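Local coordinates for leucine-rich-repeat protein (Methanosarcina barkeri, PDB 4WNR) that binds GDP and magnesium through its Roc G domain, as part of a Roco protein that probably also acts as a serine/threonine kinase, at residues H107-L111 and W132-I136. Residues are numbered along the deposited sequence; the frame is centred on the assembly and turned at random.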
ATOM      1  N   HIS A 107       2.803  -4.595   5.556  1.00 69.20           N
ATOM      2  CA  HIS A 107       2.682  -3.365   4.768  1.00 68.15           C
ATOM      3  C   HIS A 107       3.554  -3.405   3.509  1.00 67.95           C
ATOM      4  O   HIS A 107       3.261  -2.726   2.527  1.00 67.73           O
ATOM      5  CB  HIS A 107       3.046  -2.141   5.612  1.00 68.06           C
ATOM      6  CG  HIS A 107       4.505  -2.035   5.931  1.00 67.77           C
ATOM      7  ND1 HIS A 107       5.091  -2.719   6.973  1.00 67.27           N
ATOM      8  CD2 HIS A 107       5.495  -1.321   5.345  1.00 67.80           C
ATOM      9  CE1 HIS A 107       6.380  -2.433   7.015  1.00 67.68           C
ATOM     10  NE2 HIS A 107       6.651  -1.588   6.037  1.00 67.73           N
ATOM     11  N   GLN A 108       4.620  -4.204   3.553  1.00 67.97           N
ATOM     12  CA  GLN A 108       5.522  -4.398   2.411  1.00 67.94           C
ATOM     13  C   GLN A 108       4.811  -4.859   1.134  1.00 68.59           C
ATOM     14  O   GLN A 108       5.279  -4.577   0.028  1.00 70.34           O
ATOM     15  CB  GLN A 108       6.612  -5.412   2.767  1.00 67.85           C
ATOM     16  CG  GLN A 108       7.655  -4.903   3.746  1.00 67.79           C
ATOM     17  CD  GLN A 108       8.655  -5.978   4.130  1.00 68.16           C
ATOM     18  OE1 GLN A 108       8.280  -7.018   4.670  1.00 67.92           O
ATOM     19  NE2 GLN A 108       9.935  -5.734   3.853  1.00 67.89           N
ATOM     20  N   PHE A 109       3.687  -5.559   1.284  1.00 67.77           N
ATOM     21  CA  PHE A 109       2.938  -6.070   0.129  1.00 67.49           C
ATOM     22  C   PHE A 109       2.351  -4.932  -0.711  1.00 67.31           C
ATOM     23  O   PHE A 109       2.145  -5.082  -1.916  1.00 67.27           O
ATOM     24  CB  PHE A 109       1.789  -7.007   0.552  1.00 67.23           C
ATOM     25  CG  PHE A 109       2.162  -8.047   1.580  1.00 66.52           C
ATOM     26  CD1 PHE A 109       3.459  -8.538   1.682  1.00 67.42           C
ATOM     27  CD2 PHE A 109       1.190  -8.561   2.430  1.00 65.73           C
ATOM     28  CE1 PHE A 109       3.782  -9.496   2.631  1.00 67.46           C
ATOM     29  CE2 PHE A 109       1.505  -9.522   3.375  1.00 65.86           C
ATOM     30  CZ  PHE A 109       2.802  -9.991   3.475  1.00 66.96           C
ATOM     31  N   PHE A 110       2.083  -3.799  -0.063  1.00 67.30           N
ATOM     32  CA  PHE A 110       1.356  -2.691  -0.682  1.00 66.95           C
ATOM     33  C   PHE A 110       2.228  -1.476  -1.010  1.00 66.60           C
ATOM     34  O   PHE A 110       1.725  -0.478  -1.524  1.00 66.67           O
ATOM     35  CB  PHE A 110       0.197  -2.285   0.226  1.00 67.15           C
ATOM     36  CG  PHE A 110      -0.549  -3.457   0.802  1.00 67.87           C
ATOM     37  CD1 PHE A 110      -1.449  -4.175   0.025  1.00 67.62           C
ATOM     38  CD2 PHE A 110      -0.338  -3.855   2.116  1.00 68.44           C
ATOM     39  CE1 PHE A 110      -2.132  -5.257   0.550  1.00 67.98           C
ATOM     40  CE2 PHE A 110      -1.020  -4.938   2.648  1.00 68.57           C
ATOM     41  CZ  PHE A 110      -1.918  -5.641   1.864  1.00 68.40           C
ATOM     42  N   LEU A 111       3.524  -1.557  -0.711  1.00 67.47           N
ATOM     43  CA  LEU A 111       4.468  -0.512  -1.105  1.00 67.90           C
ATOM     44  C   LEU A 111       4.785  -0.668  -2.585  1.00 69.19           C
ATOM     45  O   LEU A 111       5.136  -1.760  -3.033  1.00 69.87           O
ATOM     46  CB  LEU A 111       5.759  -0.597  -0.285  1.00 67.80           C
ATOM     47  CG  LEU A 111       5.632  -0.607   1.241  1.00 67.35           C
ATOM     48  CD1 LEU A 111       7.015  -0.533   1.871  1.00 67.04           C
ATOM     49  CD2 LEU A 111       4.754   0.529   1.748  1.00 67.56           C
ATOM     50  N   TRP A 132      13.954   3.818   7.604  1.00 79.41           N
ATOM     51  CA  TRP A 132      12.755   3.950   6.768  1.00 78.43           C
ATOM     52  C   TRP A 132      13.052   4.503   5.372  1.00 78.72           C
ATOM     53  O   TRP A 132      12.369   4.156   4.409  1.00 79.68           O
ATOM     54  CB  TRP A 132      11.701   4.826   7.457  1.00 77.13           C
ATOM     55  CG  TRP A 132      10.869   4.085   8.457  1.00 74.44           C
ATOM     56  CD1 TRP A 132      10.938   4.184   9.814  1.00 73.91           C
ATOM     57  CD2 TRP A 132       9.843   3.126   8.176  1.00 73.59           C
ATOM     58  NE1 TRP A 132      10.017   3.349  10.399  1.00 73.97           N
ATOM     59  CE2 TRP A 132       9.332   2.686   9.417  1.00 73.52           C
ATOM     60  CE3 TRP A 132       9.304   2.596   6.997  1.00 73.45           C
ATOM     61  CZ2 TRP A 132       8.308   1.741   9.512  1.00 73.19           C
ATOM     62  CZ3 TRP A 132       8.285   1.655   7.093  1.00 73.99           C
ATOM     63  CH2 TRP A 132       7.799   1.238   8.345  1.00 73.67           C
ATOM     64  N   LEU A 133      14.061   5.363   5.264  1.00 78.61           N
ATOM     65  CA  LEU A 133      14.433   5.952   3.978  1.00 78.52           C
ATOM     66  C   LEU A 133      15.044   4.917   3.030  1.00 79.64           C
ATOM     67  O   LEU A 133      14.760   4.932   1.832  1.00 81.79           O
ATOM     68  CB  LEU A 133      15.385   7.133   4.179  1.00 78.36           C
ATOM     69  CG  LEU A 133      14.747   8.379   4.803  1.00 77.52           C
ATOM     70  CD1 LEU A 133      15.818   9.351   5.272  1.00 77.85           C
ATOM     71  CD2 LEU A 133      13.791   9.058   3.830  1.00 76.90           C
ATOM     72  N   LYS A 134      15.878   4.028   3.566  1.00 80.08           N
ATOM     73  CA  LYS A 134      16.407   2.900   2.793  1.00 80.00           C
ATOM     74  C   LYS A 134      15.289   1.941   2.396  1.00 78.95           C
ATOM     75  O   LYS A 134      15.313   1.359   1.313  1.00 79.27           O
ATOM     76  CB  LYS A 134      17.462   2.134   3.594  1.00 81.12           C
ATOM     77  CG  LYS A 134      18.759   2.892   3.806  1.00 82.66           C
ATOM     78  CD  LYS A 134      19.751   2.073   4.615  1.00 83.66           C
ATOM     79  CE  LYS A 134      21.002   2.876   4.930  1.00 85.50           C
ATOM     80  NZ  LYS A 134      22.008   2.081   5.690  1.00 86.47           N
ATOM     81  N   HIS A 135      14.315   1.786   3.289  1.00 78.38           N
ATOM     82  CA  HIS A 135      13.176   0.901   3.061  1.00 77.62           C
ATOM     83  C   HIS A 135      12.294   1.425   1.926  1.00 77.05           C
ATOM     84  O   HIS A 135      11.910   0.669   1.034  1.00 76.29           O
ATOM     85  CB  HIS A 135      12.358   0.756   4.350  1.00 77.53           C
ATOM     86  CG  HIS A 135      11.450  -0.432   4.363  1.00 77.32           C
ATOM     87  ND1 HIS A 135      10.116  -0.354   4.026  1.00 77.05           N
ATOM     88  CD2 HIS A 135      11.682  -1.728   4.678  1.00 78.83           C
ATOM     89  CE1 HIS A 135       9.567  -1.551   4.128  1.00 77.82           C
ATOM     90  NE2 HIS A 135      10.497  -2.402   4.523  1.00 79.54           N
ATOM     91  N   ILE A 136      11.988   2.720   1.965  1.00 77.73           N
ATOM     92  CA  ILE A 136      11.176   3.370   0.929  1.00 78.17           C
ATOM     93  C   ILE A 136      11.910   3.399  -0.414  1.00 77.94           C
ATOM     94  O   ILE A 136      11.287   3.294  -1.468  1.00 77.44           O
ATOM     95  CB  ILE A 136      10.775   4.806   1.346  1.00 78.39           C
ATOM     96  CG1 ILE A 136       9.827   4.764   2.549  1.00 78.33           C
ATOM     97  CG2 ILE A 136      10.092   5.544   0.199  1.00 78.59           C
ATOM     98  CD1 ILE A 136       9.750   6.067   3.315  1.00 78.00           C
TER
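His135 reaches from helix 129-140 to meet His107, Gln108 and Leu111 of the loop that follows helix 99-104. Both segments belong to the Roc domain, a Ras-like P-loop G domain, and they meet on one face of its central sheet. His107, Trp132 and His135 form an aromatic cluster. His107 and His135 approach from opposite directions. Their rings are tilted 39° apart, and His107 NE2 lies 3.5 Å from His135 CE1. Trp132 turns the far rim of its six-membered ring to His107, with CZ3 and CH2 both 3.8 Å from His107 NE2. That nitrogen sits at the edge of the indole, near its plane, and the two ring planes are 47° apart. The other nitrogen of His107, ND1, hydrogen-bonds to Glu101 O, which helps to fix the turn of the ring. In His135, CG is anti to the backbone N (chi1 -162°), which carries the imidazole out toward the loop. The side chains of Leu111 and His135 cross at about a right angle, and the leucine methyl comes up at the ring's edge. The aliphatic part of Gln108 also lies at that edge, with CG 3.9 Å from His135 NE2. Phe139, one helical turn on, meets His135 edge-to-face. With an alanine here in place of His135, a gap would probably open between His107, Gln108 and Leu111, and His107 would lose one of its two aromatic neighbours across the contact. Leu111 and Trp132 both touch Val47, in the strand that leads to the nucleotide site. The leucine touches the imidazole through one methyl, with Leu111 CD1 3.6 Å from His135 CE1.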